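Local coordinates for protein monooxygenase (PDB 2I7G) that probably acts as a flavin-dependent monooxygenase of the luciferase-like family, built on a TIM barrel, at residues G309-V314 against G352-P357; G25-A30 against N255-I260. All blocks are in the same frame, centred on the assembly; numbering follows the deposited sequence. Where two conformers were deposited one is given.

Both contacts belong to the TIM barrel but lie at different depths, with centres about 14 Å apart. Contact 2 is fully buried inside the barrel, about 8 Å from the centre of the chain, where a tyrosine bridges two strands. Contact 1, about 20 Å out, joins two helices of the outer layer and is only partly buried. Contact 1 is aliphatic, made by proline, valine and the CB of a lysine, whereas contact 2 sets a tyrosine ring and hydroxyl against the CB of an asparagine, a backbone carbonyl and a histidine face. Neither has a hydrogen bond between its segments. Strand 252-260 links them: Phe259 pairs with Gly309, and Ile260 reaches contact 1.

Contact 1: G309-V314 against G352-P357; sequences GEPELV and GTKVAP
Pro311, in the first turn of helix 311-325, sets the CB edge of its ring against Lys354 CB and Val355 CG2. The contact pairs two helices of the outer layer of the TIM barrel: the one that follows strand 307-309, and helix 341-363, which follows strand 329-333. Pro311 and Lys354 run side by side in the same direction, with their CB atoms 3.7 Å apart. Of the lysine only CB makes close contact; the chain then bends at chi2 (-60°) and its amino end leads away.

Val355 and Val314 are the buried members. Val355 CG1 is anti to the backbone N (chi1 174°), which leaves CG2 beside that N and facing the proline, 3.7 Å from Pro311 CB. The other methyl turns to Val314, three residues after Pro311 on the other helix, CG1 to CG1 at 4.4 Å, a looser touch. Ile260 of strand 252-260 packs against Pro311, Val314 and Val355, so the helix pair rests on the barrel wall; Ala315 and Ile318 extend the cover over Val355.

Glu310 is the N-cap residue of helix 311-325, and its carbonyl accepts from Val314 N at 3.1 Å. Helix 341-363 is less regular here, with a wider pi-type turn at 352-355 and a kink at Pro357. Val355 CG2 also reaches the proline's backbone, 3.6 Å from Pro311 CA and equally close to Pro311 O.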
ATOM      1  N   GLY B 309     -26.923 -19.333   7.933  1.00 21.77           N
ATOM      2  CA  GLY B 309     -27.468 -20.336   8.856  1.00 22.36           C
ATOM      3  C   GLY B 309     -26.404 -21.022   9.667  1.00 22.64           C
ATOM      4  O   GLY B 309     -25.242 -20.567   9.731  1.00 22.50           O
ATOM      5  N   GLU B 310     -26.803 -22.130  10.310  1.00 22.96           N
ATOM      6  CA  GLU B 310     -25.823 -22.978  11.004  1.00 23.49           C
ATOM      7  C   GLU B 310     -24.854 -23.605   9.962  1.00 22.81           C
ATOM      8  O   GLU B 310     -25.127 -23.563   8.744  1.00 22.82           O
ATOM      9  CB  GLU B 310     -26.513 -24.083  11.823  1.00 23.91           C
ATOM     10  CG  GLU B 310     -27.245 -25.103  10.946  1.00 24.18           C
ATOM     11  CD  GLU B 310     -27.756 -26.314  11.767  1.00 29.11           C
ATOM     12  OE1 GLU B 310     -27.891 -26.165  13.007  1.00 35.02           O
ATOM     13  OE2 GLU B 310     -28.026 -27.378  11.158  1.00 34.71           O
ATOM     14  N   PRO B 311     -23.704 -24.131  10.420  1.00 22.55           N
ATOM     15  CA  PRO B 311     -22.719 -24.601   9.427  1.00 22.91           C
ATOM     16  C   PRO B 311     -23.213 -25.639   8.404  1.00 23.75           C
ATOM     17  O   PRO B 311     -22.912 -25.517   7.204  1.00 22.68           O
ATOM     18  CB  PRO B 311     -21.544 -25.101  10.291  1.00 22.58           C
ATOM     19  CG  PRO B 311     -21.642 -24.242  11.521  1.00 24.60           C
ATOM     20  CD  PRO B 311     -23.159 -24.205  11.790  1.00 22.48           C
ATOM     21  N   GLU B 312     -23.985 -26.631   8.847  0.50 23.80           N
ATOM     22  CA  GLU B 312     -24.436 -27.682   7.928  0.50 24.90           C
ATOM     23  C   GLU B 312     -25.388 -27.148   6.852  0.50 25.05           C
ATOM     24  O   GLU B 312     -25.352 -27.612   5.706  0.50 24.87           O
ATOM     25  CB  GLU B 312     -25.032 -28.873   8.695  0.50 25.61           C
ATOM     26  CG  GLU B 312     -23.985 -29.635   9.527  0.50 28.46           C
ATOM     27  CD  GLU B 312     -23.618 -31.026   9.002  0.50 33.55           C
ATOM     28  OE1 GLU B 312     -22.942 -31.758   9.752  0.50 34.86           O
ATOM     29  OE2 GLU B 312     -23.982 -31.398   7.860  0.50 35.64           O
ATOM     30  N   LEU B 313     -26.208 -26.154   7.208  1.00 24.62           N
ATOM     31  CA  LEU B 313     -27.118 -25.525   6.242  1.00 25.41           C
ATOM     32  C   LEU B 313     -26.339 -24.755   5.195  1.00 25.73           C
ATOM     33  O   LEU B 313     -26.613 -24.858   3.995  1.00 25.85           O
ATOM     34  CB  LEU B 313     -28.103 -24.580   6.950  1.00 25.44           C
ATOM     35  CG  LEU B 313     -29.268 -24.091   6.065  1.00 25.54           C
ATOM     36  CD1 LEU B 313     -30.241 -25.249   5.741  1.00 26.70           C
ATOM     37  CD2 LEU B 313     -30.041 -22.941   6.693  1.00 25.40           C
ATOM     38  N   VAL B 314     -25.355 -23.975   5.652  1.00 24.91           N
ATOM     39  CA  VAL B 314     -24.563 -23.180   4.711  1.00 24.23           C
ATOM     40  C   VAL B 314     -23.740 -24.096   3.797  1.00 24.09           C
ATOM     41  O   VAL B 314     -23.661 -23.845   2.587  1.00 24.51           O
ATOM     42  CB  VAL B 314     -23.698 -22.172   5.453  1.00 23.78           C
ATOM     43  CG1 VAL B 314     -22.711 -21.457   4.465  1.00 24.29           C
ATOM     44  CG2 VAL B 314     -24.632 -21.152   6.133  1.00 24.15           C
ATOM     45  N   GLY B 352     -14.273 -21.928   8.744  1.00 22.48           N
ATOM     46  CA  GLY B 352     -13.055 -22.711   8.468  1.00 23.94           C
ATOM     47  C   GLY B 352     -13.088 -24.102   9.067  1.00 24.69           C
ATOM     48  O   GLY B 352     -12.588 -25.063   8.456  1.00 24.54           O
ATOM     49  N   THR B 353     -13.692 -24.249  10.242  1.00 24.73           N
ATOM     50  CA  THR B 353     -13.582 -25.520  10.960  1.00 25.69           C
ATOM     51  C   THR B 353     -14.744 -26.489  10.724  1.00 27.02           C
ATOM     52  O   THR B 353     -14.575 -27.706  10.923  1.00 27.44           O
ATOM     53  CB  THR B 353     -13.349 -25.333  12.480  1.00 26.67           C
ATOM     54  OG1 THR B 353     -14.550 -24.812  13.083  1.00 27.76           O
ATOM     55  CG2 THR B 353     -12.161 -24.387  12.712  1.00 23.83           C
ATOM     56  N   LYS B 354     -15.915 -25.976  10.328  1.00 26.09           N
ATOM     57  CA  LYS B 354     -17.082 -26.839  10.114  1.00 26.99           C
ATOM     58  C   LYS B 354     -17.561 -26.824   8.679  1.00 26.64           C
ATOM     59  O   LYS B 354     -17.735 -27.905   8.068  1.00 27.39           O
ATOM     60  CB  LYS B 354     -18.248 -26.504  11.059  1.00 28.07           C
ATOM     61  CG  LYS B 354     -17.902 -26.357  12.543  1.00 32.37           C
ATOM     62  CD  LYS B 354     -17.304 -27.622  13.166  1.00 40.27           C
ATOM     63  CE  LYS B 354     -16.422 -27.238  14.377  1.00 44.03           C
ATOM     64  NZ  LYS B 354     -15.880 -28.435  15.109  1.00 44.06           N
ATOM     65  N   VAL B 355     -17.812 -25.624   8.144  1.00 24.78           N
ATOM     66  CA  VAL B 355     -18.360 -25.497   6.803  1.00 23.91           C
ATOM     67  C   VAL B 355     -17.391 -26.034   5.754  1.00 24.21           C
ATOM     68  O   VAL B 355     -17.763 -26.920   4.965  1.00 24.42           O
ATOM     69  CB  VAL B 355     -18.755 -24.033   6.459  1.00 23.45           C
ATOM     70  CG1 VAL B 355     -19.177 -23.938   5.014  1.00 22.55           C
ATOM     71  CG2 VAL B 355     -19.911 -23.539   7.395  1.00 22.65           C
ATOM     72  N   ALA B 356     -16.158 -25.511   5.764  1.00 24.72           N
ATOM     73  CA  ALA B 356     -15.144 -25.854   4.734  1.00 27.00           C
ATOM     74  C   ALA B 356     -14.894 -27.371   4.622  1.00 27.95           C
ATOM     75  O   ALA B 356     -14.931 -27.912   3.511  1.00 28.74           O
ATOM     76  CB  ALA B 356     -13.803 -25.081   4.965  1.00 27.17           C
ATOM     77  N   PRO B 357     -14.614 -28.063   5.749  1.00 28.99           N
ATOM     78  CA  PRO B 357     -14.410 -29.516   5.671  1.00 29.32           C
ATOM     79  C   PRO B 357     -15.580 -30.304   5.058  1.00 29.02           C
ATOM     80  O   PRO B 357     -15.322 -31.241   4.294  1.00 29.02           O
ATOM     81  CB  PRO B 357     -14.152 -29.927   7.130  1.00 29.36           C
ATOM     82  CG  PRO B 357     -13.539 -28.652   7.734  1.00 31.48           C
ATOM     83  CD  PRO B 357     -14.376 -27.549   7.115  1.00 29.81           C
TER

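Contact 2: G25-A30 against N255-I260; sequences GLYTFA and NVHGFI
Tyr27 reaches from strand 23-28 to Asn255, Val256 and His257 on strand 252-260, inside the TIM barrel. Its CB points at the other strand, and a chi1 of 71° tucks CG between the two backbone branches. Farther out the ring meets its partners obliquely: CE2 of Tyr27 lies 3.7 Å from Val256 O, and Tyr27 CZ lies 3.9 Å from Asn255 CB. The tip goes farthest, with Tyr27 OH 3.6 Å from Asn255 CB and over one face of the His257 imidazole, 4.1 Å from its NE2. These are van der Waals contacts, with no hydrogen bond across the segments. The tyrosine and asparagine side chains run nearly perpendicular. His257 has its polar partner elsewhere, as its ND1 is hydrogen-bonded to Arg286 NH2.

The two strand segments approach to 8.5 Å at 80°, too steep and far for backbone pairing; strand 329-333 pairs in parallel with both, and its Gln333 touches Tyr27 and His257. Beyond His257 lies helix 279-286, while Leu26 and Thr28, on the outer side of the first strand, pack on helix 40-60.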
ATOM      1  N   GLY B  25     -13.558 -18.732   0.551  1.00 22.90           N
ATOM      2  CA  GLY B  25     -12.999 -17.540   1.119  1.00 21.84           C
ATOM      3  C   GLY B  25     -14.006 -16.544   1.643  1.00 21.13           C
ATOM      4  O   GLY B  25     -15.240 -16.785   1.644  1.00 21.13           O
ATOM      5  N   LEU B  26     -13.460 -15.403   2.036  1.00 21.16           N
ATOM      6  CA  LEU B  26     -14.225 -14.296   2.637  1.00 20.03           C
ATOM      7  C   LEU B  26     -13.871 -13.028   1.881  1.00 21.94           C
ATOM      8  O   LEU B  26     -12.762 -12.931   1.332  1.00 21.21           O
ATOM      9  CB  LEU B  26     -13.809 -14.044   4.090  1.00 21.91           C
ATOM     10  CG  LEU B  26     -14.293 -15.099   5.106  1.00 24.40           C
ATOM     11  CD1 LEU B  26     -13.446 -15.109   6.396  1.00 26.53           C
ATOM     12  CD2 LEU B  26     -15.777 -14.883   5.372  1.00 26.58           C
ATOM     13  N   TYR B  27     -14.803 -12.086   1.851  1.00 21.24           N
ATOM     14  CA  TYR B  27     -14.448 -10.696   1.448  1.00 23.41           C
ATOM     15  C   TYR B  27     -15.199  -9.685   2.282  1.00 23.06           C
ATOM     16  O   TYR B  27     -16.261 -10.012   2.822  1.00 23.45           O
ATOM     17  CB  TYR B  27     -14.576 -10.456  -0.054  1.00 23.74           C
ATOM     18  CG  TYR B  27     -15.981 -10.408  -0.622  1.00 24.32           C
ATOM     19  CD1 TYR B  27     -16.494  -9.213  -1.153  1.00 26.70           C
ATOM     20  CD2 TYR B  27     -16.791 -11.551  -0.646  1.00 24.75           C
ATOM     21  CE1 TYR B  27     -17.771  -9.169  -1.705  1.00 26.51           C
ATOM     22  CE2 TYR B  27     -18.093 -11.507  -1.176  1.00 26.37           C
ATOM     23  CZ  TYR B  27     -18.569 -10.306  -1.690  1.00 26.97           C
ATOM     24  OH  TYR B  27     -19.838 -10.265  -2.226  1.00 27.64           O
ATOM     25  N   THR B  28     -14.683  -8.458   2.383  1.00 22.59           N
ATOM     26  CA  THR B  28     -15.378  -7.415   3.150  1.00 24.43           C
ATOM     27  C   THR B  28     -14.966  -6.065   2.571  1.00 23.05           C
ATOM     28  O   THR B  28     -13.911  -5.966   1.887  1.00 22.33           O
ATOM     29  CB  THR B  28     -15.098  -7.520   4.682  1.00 24.79           C
ATOM     30  OG1 THR B  28     -15.797  -6.489   5.421  1.00 25.74           O
ATOM     31  CG2 THR B  28     -13.600  -7.377   4.971  1.00 26.23           C
ATOM     32  N   PHE B  29     -15.777  -5.056   2.899  1.00 22.81           N
ATOM     33  CA  PHE B  29     -15.512  -3.679   2.560  1.00 23.72           C
ATOM     34  C   PHE B  29     -14.986  -2.894   3.760  1.00 24.91           C
ATOM     35  O   PHE B  29     -14.602  -1.706   3.601  1.00 25.71           O
ATOM     36  CB  PHE B  29     -16.792  -2.998   2.021  1.00 24.01           C
ATOM     37  CG  PHE B  29     -17.354  -3.644   0.769  1.00 23.65           C
ATOM     38  CD1 PHE B  29     -16.556  -4.450  -0.046  1.00 25.07           C
ATOM     39  CD2 PHE B  29     -18.685  -3.426   0.405  1.00 26.81           C
ATOM     40  CE1 PHE B  29     -17.060  -5.024  -1.227  1.00 24.85           C
ATOM     41  CE2 PHE B  29     -19.216  -3.992  -0.741  1.00 28.03           C
ATOM     42  CZ  PHE B  29     -18.416  -4.813  -1.571  1.00 26.21           C
ATOM     43  N   ALA B  30     -14.980  -3.555   4.936  1.00 23.56           N
ATOM     44  CA  ALA B  30     -14.472  -2.967   6.173  1.00 24.66           C
ATOM     45  C   ALA B  30     -15.277  -1.701   6.500  1.00 23.94           C
ATOM     46  O   ALA B  30     -14.737  -0.593   6.615  1.00 23.55           O
ATOM     47  CB  ALA B  30     -12.963  -2.661   6.045  1.00 23.61           C
ATOM     48  N   ASN B 255     -19.711 -14.633  -5.602  1.00 23.65           N
ATOM     49  CA  ASN B 255     -19.459 -13.732  -4.481  1.00 23.13           C
ATOM     50  C   ASN B 255     -20.836 -13.434  -3.877  1.00 23.72           C
ATOM     51  O   ASN B 255     -21.676 -12.861  -4.543  1.00 23.42           O
ATOM     52  CB  ASN B 255     -18.873 -12.419  -4.988  1.00 23.11           C
ATOM     53  CG  ASN B 255     -17.470 -12.559  -5.557  1.00 27.12           C
ATOM     54  OD1 ASN B 255     -16.907 -13.642  -5.647  1.00 29.30           O
ATOM     55  ND2 ASN B 255     -16.913 -11.417  -5.973  1.00 26.62           N
ATOM     56  N   VAL B 256     -21.054 -13.851  -2.637  1.00 22.47           N
ATOM     57  CA  VAL B 256     -22.380 -13.790  -2.042  1.00 22.90           C
ATOM     58  C   VAL B 256     -22.319 -13.154  -0.642  1.00 23.39           C
ATOM     59  O   VAL B 256     -21.252 -13.138   0.016  1.00 24.88           O
ATOM     60  CB  VAL B 256     -22.994 -15.221  -1.921  1.00 23.41           C
ATOM     61  CG1 VAL B 256     -22.956 -15.922  -3.262  1.00 22.55           C
ATOM     62  CG2 VAL B 256     -22.268 -16.088  -0.855  1.00 24.47           C
ATOM     63  N   HIS B 257     -23.479 -12.692  -0.188  1.00 22.37           N
ATOM     64  CA  HIS B 257     -23.615 -12.219   1.179  1.00 23.75           C
ATOM     65  C   HIS B 257     -24.159 -13.332   2.042  1.00 23.55           C
ATOM     66  O   HIS B 257     -24.898 -14.194   1.561  1.00 22.19           O
ATOM     67  CB  HIS B 257     -24.533 -11.008   1.230  1.00 24.00           C
ATOM     68  CG  HIS B 257     -23.982  -9.835   0.483  1.00 28.62           C
ATOM     69  ND1 HIS B 257     -24.544  -9.361  -0.684  1.00 34.89           N
ATOM     70  CD2 HIS B 257     -22.874  -9.085   0.697  1.00 33.67           C
ATOM     71  CE1 HIS B 257     -23.825  -8.345  -1.136  1.00 32.79           C
ATOM     72  NE2 HIS B 257     -22.820  -8.144  -0.307  1.00 32.86           N
ATOM     73  N   GLY B 258     -23.819 -13.289   3.325  1.00 23.33           N
ATOM     74  CA  GLY B 258     -24.375 -14.287   4.243  1.00 23.88           C
ATOM     75  C   GLY B 258     -23.720 -14.258   5.604  1.00 24.86           C
ATOM     76  O   GLY B 258     -23.017 -13.297   5.965  1.00 24.33           O
ATOM     77  N   PHE B 259     -23.992 -15.292   6.395  1.00 23.25           N
ATOM     78  CA  PHE B 259     -23.443 -15.302   7.748  1.00 22.75           C
ATOM     79  C   PHE B 259     -23.587 -16.713   8.322  1.00 22.59           C
ATOM     80  O   PHE B 259     -24.552 -17.416   8.011  1.00 22.77           O
ATOM     81  CB  PHE B 259     -24.186 -14.273   8.614  1.00 22.69           C
ATOM     82  CG  PHE B 259     -23.646 -14.145  10.014  1.00 23.10           C
ATOM     83  CD1 PHE B 259     -22.289 -13.857  10.250  1.00 29.64           C
ATOM     84  CD2 PHE B 259     -24.501 -14.314  11.105  1.00 26.40           C
ATOM     85  CE1 PHE B 259     -21.795 -13.754  11.567  1.00 27.62           C
ATOM     86  CE2 PHE B 259     -24.005 -14.201  12.444  1.00 25.08           C
ATOM     87  CZ  PHE B 259     -22.664 -13.948  12.658  1.00 26.07           C
ATOM     88  N   ILE B 260     -22.592 -17.122   9.111  1.00 22.09           N
ATOM     89  CA  ILE B 260     -22.622 -18.451   9.752  1.00 22.00           C
ATOM     90  C   ILE B 260     -22.625 -18.260  11.272  1.00 22.29           C
ATOM     91  O   ILE B 260     -21.860 -17.437  11.806  1.00 22.08           O
ATOM     92  CB  ILE B 260     -21.401 -19.294   9.303  1.00 23.36           C
ATOM     93  CG1 ILE B 260     -21.410 -19.504   7.768  1.00 23.42           C
ATOM     94  CG2 ILE B 260     -21.358 -20.620  10.061  1.00 23.18           C
ATOM     95  CD1 ILE B 260     -20.042 -19.742   7.162  1.00 24.51           C
TER